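Local coordinates for putative succinylglutamate desuccinylase / aspartoacylase (Shewanella amazonensis, PDB 3FMC), which is probably a zinc-dependent hydrolase acting on ester or amide bonds, though its own substrate is not established, at residues Ile53-Lys58 and Asp253-Ala258; Tyr37-Val42 and Val168-Thr173; Gln192-Pro197 and Leu239-Gly244. One frame throughout, in Å; residues are numbered along the deposited sequence.

Contact 1: Ile53-Lys58 and Asp253-Ala258; sequences IYQLMK and DALEDA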
loop_
_atom_site.group_PDB
_atom_site.type_symbol
_atom_site.label_atom_id
_atom_site.label_comp_id
_atom_site.label_asym_id
_atom_site.label_seq_id
_atom_site.Cartn_x
_atom_site.Cartn_y
_atom_site.Cartn_z
ATOM N N ILE C 53 -15.936 -22.308 -9.729
ATOM C CA ILE C 53 -16.058 -22.424 -11.177
ATOM C C ILE C 53 -15.376 -23.715 -11.647
ATOM O O ILE C 53 -15.932 -24.485 -12.472
ATOM C CB ILE C 53 -15.538 -21.154 -11.903
ATOM C CG1 ILE C 53 -16.543 -19.995 -11.704
ATOM C CG2 ILE C 53 -15.291 -21.397 -13.385
ATOM C CD1 ILE C 53 -16.158 -18.652 -12.400
ATOM N N TYR C 54 -14.210 -23.989 -11.095
ATOM C CA TYR C 54 -13.483 -25.203 -11.428
ATOM C C TYR C 54 -14.373 -26.445 -11.168
ATOM O O TYR C 54 -14.567 -27.282 -12.037
ATOM C CB TYR C 54 -12.224 -25.289 -10.576
ATOM C CG TYR C 54 -11.490 -26.598 -10.718
ATOM C CD1 TYR C 54 -10.727 -26.863 -11.865
ATOM C CD2 TYR C 54 -11.557 -27.570 -9.728
ATOM C CE1 TYR C 54 -10.075 -28.046 -12.018
ATOM C CE2 TYR C 54 -10.903 -28.762 -9.881
ATOM C CZ TYR C 54 -10.167 -28.998 -11.034
ATOM O OH TYR C 54 -9.483 -30.172 -11.173
ATOM N N GLN C 55 -14.866 -26.571 -9.946
ATOM C CA GLN C 55 -15.673 -27.737 -9.583
ATOM C C GLN C 55 -16.947 -27.804 -10.409
ATOM O O GLN C 55 -17.355 -28.907 -10.801
ATOM C CB GLN C 55 -16.005 -27.754 -8.094
ATOM C CG GLN C 55 -14.801 -27.908 -7.147
ATOM C CD GLN C 55 -14.214 -29.274 -7.136
ATOM O OE1 GLN C 55 -14.263 -29.966 -8.131
ATOM N NE2 GLN C 55 -13.590 -29.641 -6.053
ATOM N N LEU C 56 -17.568 -26.666 -10.685
ATOM C CA LEU C 56 -18.797 -26.633 -11.459
ATOM C C LEU C 56 -18.511 -27.143 -12.871
ATOM O O LEU C 56 -19.261 -27.965 -13.425
ATOM C CB LEU C 56 -19.412 -25.232 -11.480
ATOM C CG LEU C 56 -20.779 -25.052 -12.162
ATOM C CD1 LEU C 56 -21.861 -25.987 -11.497
ATOM C CD2 LEU C 56 -21.193 -23.569 -12.120
HETATM N N MSE C 57 -17.426 -26.668 -13.479
HETATM C CA MSE C 57 -17.107 -27.137 -14.813
HETATM C C MSE C 57 -16.825 -28.649 -14.830
HETATM O O MSE C 57 -17.237 -29.343 -15.769
HETATM C CB MSE C 57 -15.941 -26.342 -15.401
HETATM C CG MSE C 57 -16.346 -24.938 -15.686
HETATM SE SE MSE C 57 -14.977 -23.887 -16.652
HETATM C CE MSE C 57 -13.468 -24.123 -15.557
ATOM N N LYS C 58 -16.130 -29.159 -13.831
ATOM C CA LYS C 58 -15.847 -30.601 -13.755
ATOM C C LYS C 58 -17.150 -31.413 -13.687
ATOM O O LYS C 58 -17.258 -32.491 -14.306
ATOM C CB LYS C 58 -15.005 -30.954 -12.534
ATOM C CG LYS C 58 -13.638 -30.335 -12.490
ATOM C CD LYS C 58 -12.768 -30.671 -13.648
ATOM C CE LYS C 58 -12.071 -31.966 -13.550
ATOM N NZ LYS C 58 -11.036 -31.947 -14.656
ATOM N N ASP C 253 -14.909 -27.611 -0.111
ATOM C CA ASP C 253 -15.994 -26.672 0.172
ATOM C C ASP C 253 -16.591 -26.114 -1.137
ATOM O O ASP C 253 -17.805 -25.954 -1.271
ATOM C CB ASP C 253 -15.480 -25.549 1.088
ATOM C CG ASP C 253 -16.596 -24.840 1.819
ATOM O OD1 ASP C 253 -17.581 -25.517 2.177
ATOM O OD2 ASP C 253 -16.451 -23.625 2.085
ATOM N N ALA C 254 -15.731 -25.830 -2.117
ATOM C CA ALA C 254 -16.166 -25.343 -3.439
ATOM C C ALA C 254 -17.077 -26.366 -4.170
ATOM O O ALA C 254 -17.975 -25.993 -4.933
ATOM C CB ALA C 254 -14.934 -25.006 -4.292
ATOM N N LEU C 255 -16.838 -27.649 -3.944
ATOM C CA LEU C 255 -17.701 -28.700 -4.512
ATOM C C LEU C 255 -19.133 -28.559 -3.978
ATOM O O LEU C 255 -20.105 -28.642 -4.739
ATOM C CB LEU C 255 -17.123 -30.082 -4.224
ATOM C CG LEU C 255 -17.838 -31.253 -4.928
ATOM C CD1 LEU C 255 -17.993 -31.074 -6.500
ATOM C CD2 LEU C 255 -17.100 -32.523 -4.501
ATOM N N GLU C 256 -19.272 -28.359 -2.676
ATOM C CA GLU C 256 -20.593 -28.132 -2.073
ATOM C C GLU C 256 -21.298 -26.948 -2.720
ATOM O O GLU C 256 -22.475 -27.013 -3.077
ATOM C CB GLU C 256 -20.465 -27.909 -0.551
ATOM C CG GLU C 256 -21.673 -27.184 0.062
ATOM C CD GLU C 256 -21.614 -27.075 1.571
ATOM O OE1 GLU C 256 -21.599 -28.135 2.225
ATOM O OE2 GLU C 256 -21.629 -25.930 2.098
ATOM N N ASP C 257 -20.569 -25.851 -2.898
ATOM C CA ASP C 257 -21.158 -24.671 -3.520
ATOM C C ASP C 257 -21.622 -24.994 -4.960
ATOM O O ASP C 257 -22.712 -24.608 -5.396
ATOM C CB ASP C 257 -20.125 -23.541 -3.591
ATOM C CG ASP C 257 -19.611 -23.134 -2.236
ATOM O OD1 ASP C 257 -20.358 -23.253 -1.220
ATOM O OD2 ASP C 257 -18.446 -22.695 -2.169
ATOM N N ALA C 258 -20.763 -25.677 -5.704
ATOM C CA ALA C 258 -21.084 -26.044 -7.101
ATOM C C ALA C 258 -22.340 -26.940 -7.157
ATOM O O ALA C 258 -23.192 -26.791 -8.048
ATOM C CB ALA C 258 -19.884 -26.753 -7.720
#
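Gln55 and Leu56 pack against Ala254, Leu255 and Ala258 in a buried helix-helix contact, where helix 48-60 meets helix 251-267 within the catalytic domain. The axes of the two short segments pass 8.2 Å apart at a crossing angle of -59°, a close approach that fits the short side chains of Ala254 and Ala258, both facing across. Ala258 sets its CB against the helix backbone itself, 3.8 Å from Leu56 N, and the same methyl also meets Gln55 CB and Leu56 CB. Both helices cover one side of the central sheet of the α/β zinc-exopeptidase-like fold: Leu56 also rests on Ile38 and Leu71 of two strands, and on Ile261 and Leu262 farther along the partner helix. Gln55 is the main side chain here. Its CG stands anti to the carbonyl carbon (chi1 -65°) and the chain bends again at chi2 (-73°), which folds the aliphatic part over the other helix, with CG 3.8 Å from Leu255 N and 4.1 Å from Ala254 CB. The side chains of Gln55 and Leu255 cross at about a right angle, and Gln55 NE2 comes to 4.0 Å from Leu255 CB before reaching its polar partner, the carbonyl oxygen of Leu251, one turn earlier in that helix.

Contact 2: Tyr37-Val42 and Val168-Thr173; sequences YIQANV and VLDLHT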
loop_
_atom_site.group_PDB
_atom_site.type_symbol
_atom_site.label_atom_id
_atom_site.label_comp_id
_atom_site.label_asym_id
_atom_site.label_seq_id
_atom_site.Cartn_x
_atom_site.Cartn_y
_atom_site.Cartn_z
ATOM N N TYR C 37 -24.594 -16.909 -17.263
ATOM C CA TYR C 37 -23.293 -16.248 -17.202
ATOM C C TYR C 37 -22.821 -16.253 -15.741
ATOM O O TYR C 37 -23.548 -15.809 -14.865
ATOM C CB TYR C 37 -23.370 -14.840 -17.729
ATOM C CG TYR C 37 -22.087 -14.054 -17.545
ATOM C CD1 TYR C 37 -21.075 -14.069 -18.507
ATOM C CD2 TYR C 37 -21.887 -13.293 -16.398
ATOM C CE1 TYR C 37 -19.875 -13.314 -18.302
ATOM C CE2 TYR C 37 -20.720 -12.550 -16.206
ATOM C CZ TYR C 37 -19.711 -12.575 -17.179
ATOM O OH TYR C 37 -18.541 -11.863 -17.016
ATOM N N ILE C 38 -21.626 -16.801 -15.510
ATOM C CA ILE C 38 -21.047 -16.949 -14.151
ATOM C C ILE C 38 -19.657 -16.318 -14.165
ATOM O O ILE C 38 -18.871 -16.587 -15.076
ATOM C CB ILE C 38 -20.923 -18.429 -13.736
ATOM C CG1 ILE C 38 -22.265 -19.147 -13.973
ATOM C CG2 ILE C 38 -20.422 -18.565 -12.285
ATOM C CD1 ILE C 38 -22.283 -20.649 -13.563
ATOM N N GLN C 39 -19.378 -15.478 -13.173
ATOM C CA GLN C 39 -18.038 -14.882 -13.025
ATOM C C GLN C 39 -17.562 -14.971 -11.583
ATOM O O GLN C 39 -18.352 -15.101 -10.666
ATOM C CB GLN C 39 -17.971 -13.432 -13.524
ATOM C CG GLN C 39 -18.808 -12.438 -12.738
ATOM C CD GLN C 39 -18.744 -11.052 -13.263
ATOM O OE1 GLN C 39 -18.525 -10.835 -14.446
ATOM N NE2 GLN C 39 -18.911 -10.084 -12.372
ATOM N N ALA C 40 -16.245 -14.874 -11.407
ATOM C CA ALA C 40 -15.612 -14.950 -10.101
ATOM C C ALA C 40 -14.415 -14.013 -10.054
ATOM O O ALA C 40 -13.759 -13.781 -11.089
ATOM C CB ALA C 40 -15.081 -16.375 -9.826
ATOM N N ASN C 41 -14.104 -13.592 -8.836
ATOM C CA ASN C 41 -12.794 -12.961 -8.471
ATOM C C ASN C 41 -12.649 -11.545 -9.049
ATOM O O ASN C 41 -11.535 -11.102 -9.430
ATOM C CB ASN C 41 -11.648 -13.922 -8.916
ATOM C CG ASN C 41 -10.325 -13.799 -8.124
ATOM O OD1 ASN C 41 -9.330 -14.442 -8.515
ATOM N ND2 ASN C 41 -10.303 -13.050 -7.020
ATOM N N VAL C 42 -13.785 -10.847 -9.159
ATOM C CA VAL C 42 -13.772 -9.431 -9.522
ATOM C C VAL C 42 -13.035 -8.691 -8.394
ATOM O O VAL C 42 -12.258 -7.741 -8.644
ATOM C CB VAL C 42 -15.202 -8.881 -9.830
ATOM C CG1 VAL C 42 -15.225 -7.321 -9.884
ATOM C CG2 VAL C 42 -15.706 -9.397 -11.215
ATOM N N VAL C 168 -27.555 -14.579 -14.300
ATOM C CA VAL C 168 -26.229 -14.065 -13.973
ATOM C C VAL C 168 -25.890 -14.430 -12.546
ATOM O O VAL C 168 -26.667 -14.103 -11.639
ATOM C CB VAL C 168 -26.179 -12.532 -14.142
ATOM C CG1 VAL C 168 -24.881 -11.957 -13.610
ATOM C CG2 VAL C 168 -26.424 -12.139 -15.647
ATOM N N LEU C 169 -24.778 -15.122 -12.360
ATOM C CA LEU C 169 -24.302 -15.493 -11.017
ATOM C C LEU C 169 -22.912 -14.882 -10.801
ATOM O O LEU C 169 -21.970 -15.224 -11.499
ATOM C CB LEU C 169 -24.220 -17.016 -10.833
ATOM C CG LEU C 169 -25.473 -17.834 -11.138
ATOM C CD1 LEU C 169 -25.136 -19.349 -10.955
ATOM C CD2 LEU C 169 -26.642 -17.346 -10.304
ATOM N N ASP C 170 -22.812 -13.971 -9.842
ATOM C CA ASP C 170 -21.536 -13.270 -9.513
ATOM C C ASP C 170 -21.009 -13.922 -8.238
ATOM O O ASP C 170 -21.644 -13.862 -7.197
ATOM C CB ASP C 170 -21.807 -11.775 -9.332
ATOM C CG ASP C 170 -20.524 -10.916 -9.375
ATOM O OD1 ASP C 170 -19.453 -11.470 -9.672
ATOM O OD2 ASP C 170 -20.610 -9.691 -9.083
ATOM N N LEU C 171 -19.868 -14.567 -8.349
ATOM C CA LEU C 171 -19.283 -15.276 -7.230
ATOM C C LEU C 171 -18.255 -14.416 -6.486
ATOM O O LEU C 171 -17.185 -14.032 -7.039
ATOM C CB LEU C 171 -18.640 -16.579 -7.669
ATOM C CG LEU C 171 -19.497 -17.500 -8.550
ATOM C CD1 LEU C 171 -18.699 -18.758 -8.831
ATOM C CD2 LEU C 171 -20.833 -17.826 -7.901
ATOM N N HIS C 172 -18.576 -14.196 -5.211
ATOM C CA HIS C 172 -17.772 -13.416 -4.287
ATOM C C HIS C 172 -17.461 -14.222 -3.018
ATOM O O HIS C 172 -17.866 -15.368 -2.861
ATOM C CB HIS C 172 -18.532 -12.127 -3.922
ATOM C CG HIS C 172 -18.615 -11.104 -5.036
ATOM N ND1 HIS C 172 -17.871 -9.933 -5.043
ATOM C CD2 HIS C 172 -19.360 -11.080 -6.168
ATOM C CE1 HIS C 172 -18.157 -9.237 -6.131
ATOM N NE2 HIS C 172 -19.055 -9.910 -6.834
ATOM N N THR C 173 -16.710 -13.589 -2.136
ATOM C CA THR C 173 -16.515 -14.050 -0.766
ATOM C C THR C 173 -16.570 -12.813 0.132
ATOM O O THR C 173 -16.423 -11.682 -0.332
ATOM C CB THR C 173 -15.185 -14.785 -0.491
ATOM O OG1 THR C 173 -14.097 -13.862 -0.306
ATOM C CG2 THR C 173 -14.817 -15.829 -1.575
HETATM O O HOH W 1 -14.824 -15.137 -6.348
HETATM O O HOH W 2 -16.809 -11.742 -8.673
#
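Tyr37-Ala40 and Val168-Leu171 run as neighbouring parallel strands, joined by Leu169 N to Tyr37 O (2.9 Å), Gln39 N to Leu169 O (3.1 Å) and Leu171 N to Gln39 O (2.8 Å). On one face Ile38 lies beside Leu169, pointing the same way, while its CG2 touches Leu171 CD1 at 3.9 Å. Tyr37 and Val168 pack on the other. There, with its CG between the backbone N and the carbonyl carbon (chi1 65°) and an extended chain, Gln39 sends NE2 to Asp170 OD1 (3.1 Å), meeting it from above the carboxylate plane; Tyr104 is a second partner of NE2. Tyr37 OH donates to Gln39 OE1 (2.8 Å) in the carbonyl plane, fixing the amide's rotation. A leucine in place of Gln39 would probably leave Asp170 OD1 without its amide donor and Tyr37 OH without its acceptor. Asp170 OD2 accepts from His172 NE2 (2.7 Å); His172, His43 and Glu46 turn donor atoms to one vacant point, consistent with the family's zinc site. A water links Asp170 OD1, Leu171 O and Val42 N. Helix 48-60 covers the Ile38 and Leu171 face, helix 150-163 packs on Tyr37, Gln39 and Val42, and strands 69-72 and 237-243 flank the pair.

Contact 3: Gln192-Pro197 and Leu239-Gly244; sequences QYFSIP and LTLELG
Phe194 and Ile196 of the loop Gln192-Pro197 interdigitate with Leu239 and Leu241, which point at the loop, and with Leu243, whose end bends to it. The backbones stay well apart, 8.4 Å between the CA atoms of Ile196 and Leu241, and the distance is bridged entirely by apolar side chains with no hydrogen bond across. The Phe194 ring is a broad wedge set against both Leu239 and Leu241, whose methyls each come to it obliquely and at different atoms. Leu239 CD1 lies 4.0 Å from CE2 of the Phe194 ring and equally close to its CZ, whereas Leu241 CD2 sits by CD1 and CE1, 3.9 Å from Phe194 CD1. The ring and the Leu241 side chain cross at about a right angle, so a methyl rather than the length of the leucine bears on the aromatic. Leu241 is in turn the bump that fills the notch between Phe194 and Ile196: its CD2 also lies 4.0 Å from Ile196 CD1. That terminal methyl of Ile196 reaches the strand because CG1 is anti to the carbonyl carbon (chi1 -59°) and the chain continues extended; it drops between two leucines, 3.9 Å from Leu241 CG and 4.1 Å from Leu243 CD2. Each side therefore contributes bumps to the other's gaps, closing a seam between a loop and a sheet face in the catalytic domain. Helix 251-267 adds Tyr264, stacked on Phe194, and Ile261, which touches both Phe194 and Leu241, while strands 167-174 and 176-184 flank the leucine strand through Leu169, Leu171, Leu181 and Cys183.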
loop_
_atom_site.group_PDB
_atom_site.type_symbol
_atom_site.label_atom_id
_atom_site.label_comp_id
_atom_site.label_asym_id
_atom_site.label_seq_id
_atom_site.Cartn_x
_atom_site.Cartn_y
_atom_site.Cartn_z
ATOM N N GLN C 192 -34.124 -20.989 -2.167
ATOM C CA GLN C 192 -34.508 -22.364 -1.828
ATOM C C GLN C 192 -33.684 -23.425 -2.556
ATOM O O GLN C 192 -33.659 -24.557 -2.102
ATOM C CB GLN C 192 -36.003 -22.607 -2.109
ATOM C CG GLN C 192 -36.959 -21.726 -1.330
ATOM C CD GLN C 192 -36.888 -21.949 0.175
ATOM O OE1 GLN C 192 -36.844 -23.078 0.651
ATOM N NE2 GLN C 192 -36.889 -20.858 0.931
ATOM N N TYR C 193 -32.971 -23.053 -3.629
ATOM C CA TYR C 193 -32.218 -24.024 -4.460
ATOM C C TYR C 193 -30.745 -24.092 -4.170
ATOM O O TYR C 193 -30.122 -25.165 -4.275
ATOM C CB TYR C 193 -32.518 -23.762 -5.946
ATOM C CG TYR C 193 -33.989 -23.855 -6.206
ATOM C CD1 TYR C 193 -34.632 -25.099 -6.329
ATOM C CD2 TYR C 193 -34.769 -22.732 -6.250
ATOM C CE1 TYR C 193 -36.001 -25.184 -6.500
ATOM C CE2 TYR C 193 -36.132 -22.808 -6.435
ATOM C CZ TYR C 193 -36.745 -24.035 -6.564
ATOM O OH TYR C 193 -38.121 -24.044 -6.749
ATOM N N PHE C 194 -30.149 -22.956 -3.795
ATOM C CA PHE C 194 -28.743 -22.941 -3.433
ATOM C C PHE C 194 -28.545 -23.548 -2.021
ATOM O O PHE C 194 -29.524 -23.758 -1.303
ATOM C CB PHE C 194 -28.179 -21.506 -3.499
ATOM C CG PHE C 194 -28.241 -20.894 -4.880
ATOM C CD1 PHE C 194 -27.217 -21.099 -5.795
ATOM C CD2 PHE C 194 -29.312 -20.121 -5.264
ATOM C CE1 PHE C 194 -27.286 -20.544 -7.068
ATOM C CE2 PHE C 194 -29.368 -19.546 -6.532
ATOM C CZ PHE C 194 -28.351 -19.752 -7.417
ATOM N N SER C 195 -27.295 -23.855 -1.691
ATOM C CA SER C 195 -26.876 -24.408 -0.395
ATOM C C SER C 195 -26.270 -23.278 0.481
ATOM O O SER C 195 -25.121 -23.355 0.954
ATOM C CB SER C 195 -25.853 -25.510 -0.634
ATOM O OG SER C 195 -26.449 -26.530 -1.434
ATOM N N ILE C 196 -27.096 -22.253 0.683
ATOM C CA ILE C 196 -26.682 -21.048 1.393
ATOM C C ILE C 196 -27.678 -20.734 2.518
ATOM O O ILE C 196 -28.848 -20.412 2.260
ATOM C CB ILE C 196 -26.537 -19.886 0.395
ATOM C CG1 ILE C 196 -25.479 -20.265 -0.679
ATOM C CG2 ILE C 196 -26.093 -18.607 1.158
ATOM C CD1 ILE C 196 -25.260 -19.285 -1.833
ATOM N N PRO C 197 -27.193 -20.775 3.768
ATOM C CA PRO C 197 -28.069 -20.601 4.940
ATOM C C PRO C 197 -28.668 -19.209 5.125
ATOM O O PRO C 197 -29.728 -19.088 5.705
ATOM C CB PRO C 197 -27.151 -21.017 6.109
ATOM C CG PRO C 197 -25.762 -20.717 5.664
ATOM C CD PRO C 197 -25.782 -20.969 4.151
ATOM N N LEU C 239 -27.965 -12.984 -9.225
ATOM C CA LEU C 239 -27.722 -13.326 -7.816
ATOM C C LEU C 239 -26.230 -13.209 -7.523
ATOM O O LEU C 239 -25.397 -13.488 -8.398
ATOM C CB LEU C 239 -28.153 -14.777 -7.617
ATOM C CG LEU C 239 -29.633 -14.987 -8.001
ATOM C CD1 LEU C 239 -29.786 -16.251 -8.746
ATOM C CD2 LEU C 239 -30.487 -14.921 -6.762
ATOM N N THR C 240 -25.890 -12.847 -6.278
ATOM C CA THR C 240 -24.493 -12.736 -5.870
ATOM C C THR C 240 -24.279 -13.693 -4.726
ATOM O O THR C 240 -24.923 -13.586 -3.706
ATOM C CB THR C 240 -24.153 -11.269 -5.485
ATOM O OG1 THR C 240 -24.483 -10.408 -6.587
ATOM C CG2 THR C 240 -22.700 -11.102 -5.093
ATOM N N LEU C 241 -23.381 -14.635 -4.926
ATOM C CA LEU C 241 -23.066 -15.632 -3.946
ATOM C C LEU C 241 -21.773 -15.248 -3.239
ATOM O O LEU C 241 -20.771 -15.039 -3.887
ATOM C CB LEU C 241 -22.937 -17.003 -4.631
ATOM C CG LEU C 241 -24.218 -17.695 -5.228
ATOM C CD1 LEU C 241 -24.922 -16.989 -6.323
ATOM C CD2 LEU C 241 -23.822 -19.177 -5.602
ATOM N N GLU C 242 -21.832 -15.128 -1.901
ATOM C CA GLU C 242 -20.695 -14.742 -1.050
ATOM C C GLU C 242 -20.301 -16.022 -0.348
ATOM O O GLU C 242 -20.856 -16.391 0.707
ATOM C CB GLU C 242 -21.125 -13.661 -0.042
ATOM C CG GLU C 242 -21.766 -12.393 -0.617
ATOM C CD GLU C 242 -20.744 -11.357 -1.131
ATOM O OE1 GLU C 242 -19.637 -11.286 -0.583
ATOM O OE2 GLU C 242 -21.096 -10.621 -2.067
ATOM N N LEU C 243 -19.354 -16.721 -0.948
ATOM C CA LEU C 243 -18.969 -18.078 -0.546
ATOM C C LEU C 243 -17.858 -18.243 0.476
ATOM O O LEU C 243 -16.814 -18.816 0.210
ATOM C CB LEU C 243 -18.688 -18.874 -1.830
ATOM C CG LEU C 243 -19.941 -18.952 -2.761
ATOM C CD1 LEU C 243 -19.655 -19.678 -4.039
ATOM C CD2 LEU C 243 -21.170 -19.625 -2.033
ATOM N N GLY C 244 -18.115 -17.796 1.688
ATOM C CA GLY C 244 -17.142 -17.975 2.764
ATOM C C GLY C 244 -16.119 -16.867 2.806
ATOM O O GLY C 244 -16.402 -15.726 2.426
#

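The three contacts lie close together in the catalytic domain, their centres about 12 to 13 Å apart. Strands 36-40, 167-174 and 237-243 are successive neighbours in the sheet: contact 2 joins the first two, and contact 3 packs a loop on the third, with His172 N 2.7 Å from Leu241 O, a probable hydrogen bond, where they adjoin. Contact 1 lies on the helices that follow strands 36-40 and 237-243, and Leu56 CD2 approaches Ile38 CD1 to 3.4 Å. Along the chain, contacts 1 and 2 alternate their segments, while contact 3 is nested inside contact 1. Distant parts of the sequence thus gather around the strand carrying His172 of a possible zinc site.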